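Local coordinates for lantibiotic dehydratase (Microbispora corallina, PDB 5EHK), which probably dehydrates serine and threonine residues of the NAI-107 precursor peptide, in a tRNA-dependent reaction expected to use glutamyl-tRNA to activate their hydroxyls, at residues R458-A461 against L462-V466; I477-D480 against E481-A485; G669-S672 against E673-F676; G679-G683 against R684-A688; W710-A713 against L714-R718. All coordinates share one frame; numbering follows the deposited sequence.

Contact 1: R458-A461 against L462-V466; sequences RSAA and LARLV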
loop_
_atom_site.group_PDB
_atom_site.type_symbol
_atom_site.label_atom_id
_atom_site.label_comp_id
_atom_site.label_asym_id
_atom_site.label_seq_id
_atom_site.Cartn_x
_atom_site.Cartn_y
_atom_site.Cartn_z
ATOM N N ARG A 458 7.382 16.005 0.789
ATOM C CA ARG A 458 7.709 16.873 -0.332
ATOM C C ARG A 458 7.114 18.246 -0.114
ATOM O O ARG A 458 5.912 18.377 0.119
ATOM C CB ARG A 458 7.248 16.260 -1.672
ATOM C CG ARG A 458 7.739 14.817 -1.899
ATOM C CD ARG A 458 7.294 14.239 -3.228
ATOM N NE ARG A 458 6.242 13.238 -3.034
ATOM C CZ ARG A 458 4.958 13.460 -3.299
ATOM N NH1 ARG A 458 4.570 14.631 -3.789
ATOM N NH2 ARG A 458 4.067 12.508 -3.092
ATOM N N SER A 459 7.953 19.271 -0.220
ATOM C CA SER A 459 7.522 20.625 0.094
ATOM C C SER A 459 8.106 21.635 -0.861
ATOM O O SER A 459 9.323 21.725 -0.991
ATOM C CB SER A 459 7.962 20.994 1.511
ATOM O OG SER A 459 7.444 22.260 1.868
ATOM N N ALA A 460 7.247 22.403 -1.525
ATOM C CA ALA A 460 7.721 23.504 -2.351
ATOM C C ALA A 460 8.465 24.471 -1.437
ATOM O O ALA A 460 9.505 25.010 -1.797
ATOM C CB ALA A 460 6.576 24.197 -3.057
ATOM N N ALA A 461 7.918 24.669 -0.242
ATOM C CA ALA A 461 8.507 25.537 0.770
ATOM C C ALA A 461 9.944 25.158 1.162
ATOM O O ALA A 461 10.865 25.972 1.087
ATOM C CB ALA A 461 7.622 25.532 1.990
ATOM N N LEU A 462 10.131 23.916 1.580
ATOM C CA LEU A 462 11.465 23.425 1.893
ATOM C C LEU A 462 12.417 23.544 0.694
ATOM O O LEU A 462 13.566 23.948 0.850
ATOM C CB LEU A 462 11.399 21.971 2.352
ATOM C CG LEU A 462 11.739 21.628 3.800
ATOM C CD1 LEU A 462 11.264 22.724 4.736
ATOM C CD2 LEU A 462 11.121 20.265 4.167
ATOM N N ALA A 463 11.943 23.208 -0.503
ATOM C CA ALA A 463 12.823 23.220 -1.670
ATOM C C ALA A 463 13.391 24.617 -1.946
ATOM O O ALA A 463 14.574 24.747 -2.260
ATOM C CB ALA A 463 12.123 22.641 -2.905
ATOM N N ARG A 464 12.550 25.646 -1.838
ATOM C CA ARG A 464 13.004 27.024 -2.012
ATOM C C ARG A 464 14.142 27.378 -1.059
ATOM O O ARG A 464 15.132 28.020 -1.446
ATOM C CB ARG A 464 11.863 28.003 -1.796
ATOM C CG ARG A 464 10.996 28.223 -2.998
ATOM C CD ARG A 464 10.145 29.453 -2.773
ATOM N NE ARG A 464 9.361 29.296 -1.554
ATOM C CZ ARG A 464 8.177 28.689 -1.502
ATOM N NH1 ARG A 464 7.619 28.216 -2.613
ATOM N NH2 ARG A 464 7.541 28.576 -0.340
ATOM N N LEU A 465 13.991 26.954 0.190
ATOM C CA LEU A 465 14.967 27.284 1.204
ATOM C C LEU A 465 16.308 26.761 0.757
ATOM O O LEU A 465 17.326 27.440 0.895
ATOM C CB LEU A 465 14.589 26.670 2.555
ATOM C CG LEU A 465 13.307 27.131 3.270
ATOM C CD1 LEU A 465 13.163 26.365 4.584
ATOM C CD2 LEU A 465 13.247 28.653 3.500
ATOM N N VAL A 466 16.299 25.561 0.195
ATOM C CA VAL A 466 17.529 24.912 -0.239
ATOM C C VAL A 466 18.109 25.580 -1.480
ATOM O O VAL A 466 19.326 25.813 -1.563
ATOM C CB VAL A 466 17.324 23.388 -0.463
ATOM C CG1 VAL A 466 18.570 22.730 -1.058
ATOM C CG2 VAL A 466 16.921 22.718 0.835
#
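From Ser-459 to Leu-465 the backbone winds into the start of helix 460-471, Ala-463 N bonding to Ser-459 O (3.0 Å) and Arg-464 N to Ala-460 O (3.1 Å), while the next bond, Leu-465 N to Ala-461 O, is long and weak. Ser-459 is the N-cap of this helix. Its extended backbone precedes the helical conformation that begins at Ala-460, and its hydroxyl turns back over the open end: OG accepts from Leu-462 N at 3.2 Å in an almost straight bond (171° at the hydrogen). The swing that brings it there puts OG opposite the backbone N, with chi1 at -175°. Ser-459 CB meanwhile rests against Leu-462 CB at 3.7 Å, so the cap has an apolar side as well.

One turn further on, the Arg-464 chain bends at chi3 and folds back along the helix. NH2 of this residue forms a salt bridge with Glu-486 of helix 481-487, a helix that also touches Ala-461; Ala-463 packs on Met-674 of the second subunit. One face of the Arg-464 guanidinium lies above Ala-460 O, 3.8 Å from its plane and toward the rim, and Arg-464 NH2 stands 3.4 Å from Ala-461 CA.

Contact 2: I477-D480 against E481-A485; sequences IVID and EETIA
The carboxylates of Asp-480 and Glu-482 are the flat groups here, and they stand nearly perpendicular, their planes 79° apart. They meet through one oxygen each, Asp-480 OD1 lying 3.3 Å from Glu-482 OE1, two like charges close together on exposed residues. Asp-480 OD1 also faces two backbone amides: it accepts from Glu-482 N at 3.0 Å and Thr-483 N at 3.3 Å. Both bonds are bent and weak, but together they place negative charge at the positive end of the helix dipole. With chi1 at 52°, Asp-480 CG sits between its own N and carbonyl carbon, which carries OD1 over the first helical turn.

Thr-483 answers from the other direction, its OG1 accepting a weak bond from Asp-480 N at 3.4 Å. Its methyl branch points elsewhere: CG2 meets Ile-479 CG2 at 3.5 Å, the two side chains crossing at about a right angle. Ile-484 N donates to Asp-480 O at 3.1 Å, in the carbonyl plane, and unlike the capping bonds this one is not weak. Glu-481 is turned to a salt bridge with Arg-395. The reciprocal Asp-480 and Thr-483 bonds define a capping box, here at the start of helix 481-487, which follows strand 476-479.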
loop_
_atom_site.group_PDB
_atom_site.type_symbol
_atom_site.label_atom_id
_atom_site.label_comp_id
_atom_site.label_asym_id
_atom_site.label_seq_id
_atom_site.Cartn_x
_atom_site.Cartn_y
_atom_site.Cartn_z
ATOM N N ILE A 477 20.599 28.406 6.551
ATOM C CA ILE A 477 19.501 29.239 6.127
ATOM C C ILE A 477 18.792 29.608 7.424
ATOM O O ILE A 477 18.881 28.857 8.393
ATOM C CB ILE A 477 18.592 28.484 5.098
ATOM C CG1 ILE A 477 17.651 29.447 4.372
ATOM C CG2 ILE A 477 17.780 27.353 5.748
ATOM C CD1 ILE A 477 18.267 30.152 3.157
ATOM N N VAL A 478 18.157 30.779 7.484
ATOM C CA VAL A 478 17.543 31.243 8.727
ATOM C C VAL A 478 16.036 31.333 8.596
ATOM O O VAL A 478 15.531 32.017 7.714
ATOM C CB VAL A 478 18.064 32.633 9.151
ATOM C CG1 VAL A 478 17.227 33.188 10.319
ATOM C CG2 VAL A 478 19.553 32.573 9.513
ATOM N N ILE A 479 15.318 30.658 9.484
ATOM C CA ILE A 479 13.861 30.637 9.422
ATOM C C ILE A 479 13.250 31.455 10.547
ATOM O O ILE A 479 13.755 31.493 11.671
ATOM C CB ILE A 479 13.304 29.185 9.427
ATOM C CG1 ILE A 479 13.563 28.489 10.766
ATOM C CG2 ILE A 479 13.931 28.371 8.302
ATOM C CD1 ILE A 479 12.945 27.090 10.873
ATOM N N ASP A 480 12.166 32.132 10.219
ATOM C CA ASP A 480 11.430 32.915 11.190
ATOM C C ASP A 480 9.971 32.477 11.191
ATOM O O ASP A 480 9.609 31.517 10.515
ATOM C CB ASP A 480 11.567 34.398 10.841
ATOM C CG ASP A 480 11.198 34.695 9.398
ATOM O OD1 ASP A 480 10.192 34.137 8.900
ATOM O OD2 ASP A 480 11.963 35.428 8.735
ATOM N N GLU A 481 9.135 33.199 11.924
ATOM C CA GLU A 481 7.728 32.854 12.041
ATOM C C GLU A 481 7.003 32.689 10.693
ATOM O O GLU A 481 6.096 31.865 10.581
ATOM C CB GLU A 481 7.012 33.882 12.912
ATOM C CG GLU A 481 5.511 33.663 13.015
ATOM C CD GLU A 481 5.130 32.412 13.809
ATOM O OE1 GLU A 481 5.968 31.885 14.594
ATOM O OE2 GLU A 481 3.974 31.962 13.644
ATOM N N GLU A 482 7.416 33.442 9.671
ATOM C CA GLU A 482 6.801 33.315 8.344
ATOM C C GLU A 482 7.199 32.000 7.689
ATOM O O GLU A 482 6.443 31.432 6.898
ATOM C CB GLU A 482 7.155 34.487 7.413
ATOM C CG GLU A 482 6.363 35.793 7.639
ATOM C CD GLU A 482 6.802 36.623 8.866
ATOM O OE1 GLU A 482 7.694 36.194 9.642
ATOM O OE2 GLU A 482 6.241 37.730 9.047
ATOM N N THR A 483 8.384 31.508 8.019
ATOM C CA THR A 483 8.801 30.235 7.471
ATOM C C THR A 483 8.014 29.117 8.144
ATOM O O THR A 483 7.594 28.175 7.483
ATOM C CB THR A 483 10.310 29.983 7.648
ATOM O OG1 THR A 483 11.055 31.123 7.207
ATOM C CG2 THR A 483 10.736 28.767 6.846
ATOM N N ILE A 484 7.814 29.230 9.457
ATOM C CA ILE A 484 7.131 28.194 10.233
ATOM C C ILE A 484 5.663 28.096 9.848
ATOM O O ILE A 484 5.127 26.998 9.701
ATOM C CB ILE A 484 7.242 28.457 11.742
ATOM C CG1 ILE A 484 8.666 28.202 12.217
ATOM C CG2 ILE A 484 6.254 27.596 12.527
ATOM C CD1 ILE A 484 8.862 28.544 13.656
ATOM N N ALA A 485 5.030 29.250 9.656
ATOM C CA ALA A 485 3.647 29.302 9.198
ATOM C C ALA A 485 3.419 28.605 7.843
ATOM O O ALA A 485 2.276 28.290 7.487
ATOM C CB ALA A 485 3.170 30.737 9.128
#

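Contact 3: G669-S672 against E673-F676; sequences GALS and EMPF
Ala-670 O and Leu-671 O are the two acceptors that tie these neighbouring segments together, each taking an amide three residues ahead, the spacing of a 3-10 turn. Glu-673 N donates to Ala-670 O at 3.2 Å, and Met-674 N donates to Leu-671 O, also at 3.2 Å. Both N-H groups point closely at their acceptors. The acceptor side is less regular: Glu-673 N is tilted from the carbonyl plane of Ala-670, and Met-674 N stands above that of Leu-671, 53° out of it and so not on a lone pair.

Several other polar groups find partners beyond the turn. Ser-672 O accepts from Arg-693 NH1, Gly-669 N donates to Asp-667 OD1, and the backbone of Ala-670 bonds with that of Arg-457. The Glu-673 carboxylate makes long, weak ion pairs, OE1 with Arg-693 and OE2 with Arg-458 of the second subunit.

Apolar contact comes from Leu-671 and Met-674, which run side by side and point the same way, Leu-671 CD2 touching Met-674 CG at 3.8 Å. The same methylene, Met-674 CG, passes Leu-671 O at 3.3 Å; with chi1 at -63° it leaves beside its own backbone N, which sets it next to that carbonyl before the chain bends again toward the sulfur. Met-674 then packs on Ala-467 of the second subunit, and Ala-670 meets Ala-670 of that subunit. Successive i to i+3 bonds, ending where Met-674 turns extended ahead of Pro-675, mark a short 3-10 segment at the dimer interface, leading into strand 676-682.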
loop_
_atom_site.group_PDB
_atom_site.type_symbol
_atom_site.label_atom_id
_atom_site.label_comp_id
_atom_site.label_asym_id
_atom_site.label_seq_id
_atom_site.Cartn_x
_atom_site.Cartn_y
_atom_site.Cartn_z
ATOM N N GLY A 669 12.607 15.292 4.422
ATOM C CA GLY A 669 11.767 14.611 3.456
ATOM C C GLY A 669 12.551 14.139 2.250
ATOM O O GLY A 669 13.677 13.661 2.385
ATOM N N ALA A 670 11.943 14.263 1.074
ATOM C CA ALA A 670 12.568 13.849 -0.182
ATOM C C ALA A 670 13.899 14.562 -0.394
ATOM O O ALA A 670 14.833 14.001 -1.006
ATOM C CB ALA A 670 11.649 14.140 -1.344
ATOM N N LEU A 671 13.992 15.781 0.152
ATOM C CA LEU A 671 15.154 16.632 -0.042
ATOM C C LEU A 671 16.400 16.042 0.563
ATOM O O LEU A 671 17.486 16.543 0.358
ATOM C CB LEU A 671 14.914 18.039 0.491
ATOM C CG LEU A 671 14.148 18.922 -0.489
ATOM C CD1 LEU A 671 13.615 20.179 0.164
ATOM C CD2 LEU A 671 15.055 19.265 -1.677
ATOM N N SER A 672 16.253 14.925 1.249
ATOM C CA SER A 672 17.387 14.279 1.885
ATOM C C SER A 672 18.388 13.739 0.858
ATOM O O SER A 672 19.519 13.373 1.204
ATOM C CB SER A 672 16.881 13.186 2.827
ATOM O OG SER A 672 17.653 12.017 2.724
ATOM N N GLU A 673 17.979 13.720 -0.408
ATOM C CA GLU A 673 18.830 13.189 -1.471
ATOM C C GLU A 673 19.881 14.196 -1.968
ATOM O O GLU A 673 20.872 13.795 -2.597
ATOM C CB GLU A 673 17.987 12.715 -2.656
ATOM C CG GLU A 673 16.980 11.620 -2.320
ATOM C CD GLU A 673 17.644 10.362 -1.771
ATOM O OE1 GLU A 673 18.711 9.968 -2.300
ATOM O OE2 GLU A 673 17.086 9.763 -0.818
ATOM N N MET A 674 19.656 15.485 -1.688
ATOM C CA MET A 674 20.559 16.540 -2.106
ATOM C C MET A 674 21.956 16.260 -1.552
ATOM O O MET A 674 22.082 15.672 -0.479
ATOM C CB MET A 674 20.045 17.895 -1.630
ATOM C CG MET A 674 18.689 18.324 -2.207
ATOM S SD MET A 674 18.822 18.818 -3.936
ATOM C CE MET A 674 20.258 19.854 -3.781
ATOM N N PRO A 675 23.010 16.604 -2.318
ATOM C CA PRO A 675 24.395 16.368 -1.883
ATOM C C PRO A 675 24.744 17.245 -0.696
ATOM O O PRO A 675 25.542 16.850 0.159
ATOM C CB PRO A 675 25.234 16.783 -3.098
ATOM C CG PRO A 675 24.356 17.703 -3.880
ATOM C CD PRO A 675 22.944 17.220 -3.655
ATOM N N PHE A 676 24.152 18.435 -0.646
ATOM C CA PHE A 676 24.320 19.283 0.517
ATOM C C PHE A 676 23.003 19.846 0.946
ATOM O O PHE A 676 22.241 20.335 0.119
ATOM C CB PHE A 676 25.310 20.434 0.280
ATOM C CG PHE A 676 25.349 21.432 1.408
ATOM C CD1 PHE A 676 26.001 21.123 2.605
ATOM C CD2 PHE A 676 24.722 22.667 1.286
ATOM C CE1 PHE A 676 26.024 22.030 3.661
ATOM C CE2 PHE A 676 24.749 23.579 2.325
ATOM C CZ PHE A 676 25.394 23.261 3.517
#

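Contact 4: G679-G683 against R684-A688; sequences GVRYG and RTLLA
Tyr-682 and Thr-685 close a beta hairpin with a two-residue loop through a type II' turn, with Gly-683 and Arg-684 at its corners. The pair is bonded both ways: Tyr-682 N donates to Thr-685 O at 2.7 Å, in the carbonyl plane and nearly straight, whereas Thr-685 N reaches Tyr-682 O at 2.9 Å from above that carbonyl plane. Gly-683 takes the first corner with positive phi (54°), as a II' turn requires.

The close-packed part lies away from the turn. On the face shared with Tyr-682, Val-680 divides its branches, CG1 against Ala-688 CB at 3.5 Å and CG2 against Leu-687 CD1 at 4.2 Å; the same Leu-687 methyl also reaches Tyr-682 CB. Helix 380-395 covers this face, packing on Tyr-682 and Leu-687, and its Glu-385 accepts from Thr-685 OG1 and Arg-684 N. Pairing here is less regular, because the chain turns a corner at Leu-687: Val-680 N still bonds well to Ala-688 O, but Leu-687 N gives Val-680 O a weak, bent bond.

The solvent side is at the turn, where Gly-683 is exposed and Arg-684 partly so, although the turn's own backbone bonds stay good. On the opposite face Arg-681 and Leu-686 form a non-hydrogen-bonded pair, with CA atoms 4.5 Å apart. Arg-681 CD lies 3.7 Å from Leu-686 CD1; beyond it the chain bends at chi3, and Arg-681 NH1 makes a weak bond to Gly-683 O at 2.7 Å.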
loop_
_atom_site.group_PDB
_atom_site.type_symbol
_atom_site.label_atom_id
_atom_site.label_comp_id
_atom_site.label_asym_id
_atom_site.label_seq_id
_atom_site.Cartn_x
_atom_site.Cartn_y
_atom_site.Cartn_z
ATOM N N GLY A 679 22.339 23.865 7.218
ATOM C CA GLY A 679 21.855 23.876 8.590
ATOM C C GLY A 679 20.656 24.812 8.684
ATOM O O GLY A 679 20.573 25.784 7.942
ATOM N N VAL A 680 19.711 24.522 9.567
ATOM C CA VAL A 680 18.543 25.392 9.679
ATOM C C VAL A 680 18.484 26.070 11.049
ATOM O O VAL A 680 18.523 25.412 12.094
ATOM C CB VAL A 680 17.226 24.671 9.259
ATOM C CG1 VAL A 680 17.436 23.176 9.205
ATOM C CG2 VAL A 680 16.059 25.043 10.157
ATOM N N ARG A 681 18.445 27.397 11.032
ATOM C CA ARG A 681 18.490 28.163 12.267
ATOM C C ARG A 681 17.211 28.927 12.611
ATOM O O ARG A 681 16.626 29.612 11.778
ATOM C CB ARG A 681 19.710 29.079 12.287
ATOM C CG ARG A 681 19.995 29.709 13.644
ATOM C CD ARG A 681 21.459 30.077 13.755
ATOM N NE ARG A 681 21.833 31.121 12.808
ATOM C CZ ARG A 681 21.653 32.420 13.012
ATOM N NH1 ARG A 681 21.088 32.845 14.131
ATOM N NH2 ARG A 681 22.034 33.292 12.092
ATOM N N TYR A 682 16.781 28.754 13.855
ATOM C CA TYR A 682 15.643 29.459 14.415
ATOM C C TYR A 682 16.109 30.199 15.661
ATOM O O TYR A 682 16.474 29.569 16.655
ATOM C CB TYR A 682 14.563 28.441 14.762
ATOM C CG TYR A 682 13.296 29.002 15.342
ATOM C CD1 TYR A 682 12.454 29.797 14.581
ATOM C CD2 TYR A 682 12.911 28.686 16.631
ATOM C CE1 TYR A 682 11.280 30.289 15.105
ATOM C CE2 TYR A 682 11.739 29.176 17.166
ATOM C CZ TYR A 682 10.930 29.969 16.401
ATOM O OH TYR A 682 9.764 30.438 16.941
ATOM N N GLY A 683 16.123 31.529 15.603
ATOM C CA GLY A 683 16.822 32.324 16.597
ATOM C C GLY A 683 18.272 31.899 16.733
ATOM O O GLY A 683 19.059 32.036 15.793
ATOM N N ARG A 684 18.611 31.356 17.900
ATOM C CA ARG A 684 19.973 30.938 18.240
ATOM C C ARG A 684 20.126 29.423 18.094
ATOM O O ARG A 684 21.205 28.866 18.369
ATOM C CB ARG A 684 20.320 31.389 19.660
ATOM C CG ARG A 684 20.276 32.913 19.766
ATOM C CD ARG A 684 20.753 33.522 21.077
ATOM N NE ARG A 684 20.306 34.912 21.108
ATOM C CZ ARG A 684 19.534 35.436 22.054
ATOM N NH1 ARG A 684 19.133 34.681 23.066
ATOM N NH2 ARG A 684 19.166 36.713 21.986
ATOM N N THR A 685 19.024 28.760 17.712
ATOM C CA THR A 685 18.979 27.297 17.606
ATOM C C THR A 685 19.099 26.700 16.195
ATOM O O THR A 685 18.355 27.044 15.280
ATOM C CB THR A 685 17.669 26.733 18.203
ATOM O OG1 THR A 685 17.493 27.191 19.547
ATOM C CG2 THR A 685 17.706 25.232 18.211
ATOM N N LEU A 686 20.036 25.769 16.057
ATOM C CA LEU A 686 20.148 24.910 14.879
ATOM C C LEU A 686 19.266 23.652 15.024
ATOM O O LEU A 686 19.654 22.667 15.663
ATOM C CB LEU A 686 21.608 24.497 14.671
ATOM C CG LEU A 686 22.279 24.966 13.380
ATOM C CD1 LEU A 686 22.345 26.479 13.351
ATOM C CD2 LEU A 686 23.677 24.339 13.263
ATOM N N LEU A 687 18.065 23.709 14.455
ATOM C CA LEU A 687 17.141 22.575 14.463
ATOM C C LEU A 687 17.741 21.358 13.735
ATOM O O LEU A 687 17.471 20.219 14.089
ATOM C CB LEU A 687 15.819 22.965 13.788
ATOM C CG LEU A 687 15.079 24.132 14.427
ATOM C CD1 LEU A 687 13.823 24.501 13.645
ATOM C CD2 LEU A 687 14.733 23.786 15.870
ATOM N N ALA A 688 18.574 21.621 12.731
ATOM C CA ALA A 688 19.265 20.578 11.997
ATOM C C ALA A 688 20.613 21.136 11.595
ATOM O O ALA A 688 20.705 22.290 11.193
ATOM C CB ALA A 688 18.473 20.167 10.765
#

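Contact 5: W710-A713 against L714-R718; sequences WDAA and LDRWR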
loop_
_atom_site.group_PDB
_atom_site.type_symbol
_atom_site.label_atom_id
_atom_site.label_comp_id
_atom_site.label_asym_id
_atom_site.label_seq_id
_atom_site.Cartn_x
_atom_site.Cartn_y
_atom_site.Cartn_z
ATOM N N TRP A 710 43.163 8.505 -3.468
ATOM C CA TRP A 710 42.012 8.801 -2.612
ATOM C C TRP A 710 41.998 10.273 -2.209
ATOM O O TRP A 710 40.996 10.967 -2.411
ATOM C CB TRP A 710 41.996 7.871 -1.382
ATOM C CG TRP A 710 41.114 8.295 -0.197
ATOM C CD1 TRP A 710 41.538 8.632 1.062
ATOM C CD2 TRP A 710 39.680 8.409 -0.173
ATOM N NE1 TRP A 710 40.463 8.938 1.864
ATOM C CE2 TRP A 710 39.314 8.816 1.129
ATOM C CE3 TRP A 710 38.675 8.209 -1.122
ATOM C CZ2 TRP A 710 37.991 9.033 1.497
ATOM C CZ3 TRP A 710 37.362 8.424 -0.752
ATOM C CH2 TRP A 710 37.031 8.831 0.546
ATOM N N ASP A 711 43.122 10.741 -1.669
ATOM C CA ASP A 711 43.268 12.120 -1.207
ATOM C C ASP A 711 42.827 13.147 -2.256
ATOM O O ASP A 711 42.282 14.195 -1.914
ATOM C CB ASP A 711 44.716 12.390 -0.774
ATOM C CG ASP A 711 45.027 11.855 0.623
ATOM O OD1 ASP A 711 44.308 10.952 1.089
ATOM O OD2 ASP A 711 45.997 12.324 1.257
ATOM N N ALA A 712 43.062 12.845 -3.532
ATOM C CA ALA A 712 42.650 13.744 -4.611
ATOM C C ALA A 712 41.127 13.838 -4.717
ATOM O O ALA A 712 40.569 14.938 -4.779
ATOM C CB ALA A 712 43.256 13.306 -5.945
ATOM N N ALA A 713 40.469 12.680 -4.747
ATOM C CA ALA A 713 39.015 12.620 -4.796
ATOM C C ALA A 713 38.412 13.346 -3.595
ATOM O O ALA A 713 37.360 13.979 -3.705
ATOM C CB ALA A 713 38.533 11.183 -4.866
ATOM N N LEU A 714 39.066 13.219 -2.446
ATOM C CA LEU A 714 38.646 13.923 -1.239
ATOM C C LEU A 714 38.680 15.432 -1.414
ATOM O O LEU A 714 37.691 16.122 -1.170
ATOM C CB LEU A 714 39.568 13.591 -0.079
ATOM C CG LEU A 714 38.945 12.854 1.094
ATOM C CD1 LEU A 714 39.999 12.738 2.177
ATOM C CD2 LEU A 714 37.694 13.558 1.581
ATOM N N ASP A 715 39.853 15.926 -1.810
ATOM C CA ASP A 715 40.098 17.345 -2.037
ATOM C C ASP A 715 39.168 17.868 -3.116
ATOM O O ASP A 715 38.689 19.009 -3.053
ATOM C CB ASP A 715 41.539 17.534 -2.509
ATOM C CG ASP A 715 42.551 17.386 -1.385
ATOM O OD1 ASP A 715 42.253 17.795 -0.237
ATOM O OD2 ASP A 715 43.644 16.843 -1.655
ATOM N N ARG A 716 38.925 17.020 -4.111
ATOM C CA ARG A 716 37.991 17.322 -5.188
ATOM C C ARG A 716 36.585 17.477 -4.614
ATOM O O ARG A 716 35.926 18.487 -4.854
ATOM C CB ARG A 716 38.082 16.254 -6.295
ATOM C CG ARG A 716 37.338 16.564 -7.587
ATOM C CD ARG A 716 37.981 15.841 -8.779
ATOM N NE ARG A 716 38.069 14.388 -8.602
ATOM C CZ ARG A 716 39.206 13.716 -8.407
ATOM N NH1 ARG A 716 40.370 14.353 -8.353
ATOM N NH2 ARG A 716 39.183 12.400 -8.259
ATOM N N TRP A 717 36.140 16.471 -3.860
ATOM C CA TRP A 717 34.863 16.521 -3.149
ATOM C C TRP A 717 34.816 17.673 -2.155
ATOM O O TRP A 717 33.829 18.395 -2.082
ATOM C CB TRP A 717 34.592 15.208 -2.416
ATOM C CG TRP A 717 33.350 15.231 -1.526
ATOM C CD1 TRP A 717 32.045 15.184 -1.934
ATOM C CD2 TRP A 717 33.315 15.276 -0.089
ATOM N NE1 TRP A 717 31.204 15.209 -0.844
ATOM C CE2 TRP A 717 31.957 15.263 0.298
ATOM C CE3 TRP A 717 34.298 15.326 0.905
ATOM C CZ2 TRP A 717 31.563 15.297 1.632
ATOM C CZ3 TRP A 717 33.907 15.363 2.225
ATOM C CH2 TRP A 717 32.550 15.346 2.580
ATOM N N ARG A 718 35.876 17.817 -1.372
ATOM C CA ARG A 718 35.936 18.853 -0.352
ATOM C C ARG A 718 35.755 20.250 -0.935
ATOM O O ARG A 718 35.039 21.079 -0.377
ATOM C CB ARG A 718 37.244 18.762 0.427
ATOM C CG ARG A 718 37.041 18.798 1.924
ATOM C CD ARG A 718 38.226 18.211 2.691
ATOM N NE ARG A 718 39.399 19.084 2.721
ATOM C CZ ARG A 718 39.429 20.277 3.307
ATOM N NH1 ARG A 718 38.340 20.763 3.889
ATOM N NH2 ARG A 718 40.544 20.998 3.297
#
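Two successive turns of the alpha-helix 707-721 meet here, with the side chains of Trp-710 and Leu-714 crossing on its buried flank and Arg-716 folded back on its exposed one. Four consecutive i to i+4 bonds give the evidence for regular helix: Leu-714 N to Trp-710 O and Asp-715 N to Asp-711 O, each 3.0 Å, then Arg-716 N to Ala-712 O and Trp-717 N to Ala-713 O. The first of them runs nearly along the C=O axis of Trp-710, and all four have angles at the hydrogen above 150°.

On the buried flank the indole of Trp-710 swings forward along the helix, CG opposite the backbone N (chi1 163°). Leu-714 CG lies over one face of the ring, 3.8 Å above its plane and displaced toward the rim, where it is 4.0 Å from Trp-710 CZ2. The methyl Leu-714 CD1 approaches Trp-710 NE1 to 3.8 Å at an oblique angle. That nitrogen is engaged elsewhere, donating to Arg-746 O, while Asp-711 forms a salt bridge with the side chain of Arg-746. Helix 743-755 thus holds the ring through its backbone and also packs on both Trp-710 and Leu-714, through Leu-749.

Toward solvent, the Arg-716 chain starts opposite its own backbone N and then bends at chi3 (56°), which turns the guanidinium back over the preceding turn. One face of that group rests on the backbone at Ala-713, with CA 3.5 Å below the plane near its rim, and NH1 of Arg-716 ends 3.9 Å from Ala-712 CB.

How the contacts relate
Contacts 1, 2 and 4 lie close together, with contact 2 between the others: its centre is about 12 Å from that of contact 1 and about 10 Å from that of contact 4. Toward contact 1 it packs through Thr-483 CG2 on Leu-465 CD1 (4.1 Å); toward contact 4 strands 476-479 and 676-682 pair in parallel, Ile-479 N lying 2.8 Å from Arg-681 O, a probable hydrogen bond. Contact 3 leads by sequence into contact 4 but packs on contact 1, Leu-671 CD1 meeting Leu-462 CB at 3.6 Å. Contacts 1 and 3 also both touch the second subunit. Contact 5 stands apart, its nearest atoms about 6 Å from contact 3 and at least 14 Å from the rest.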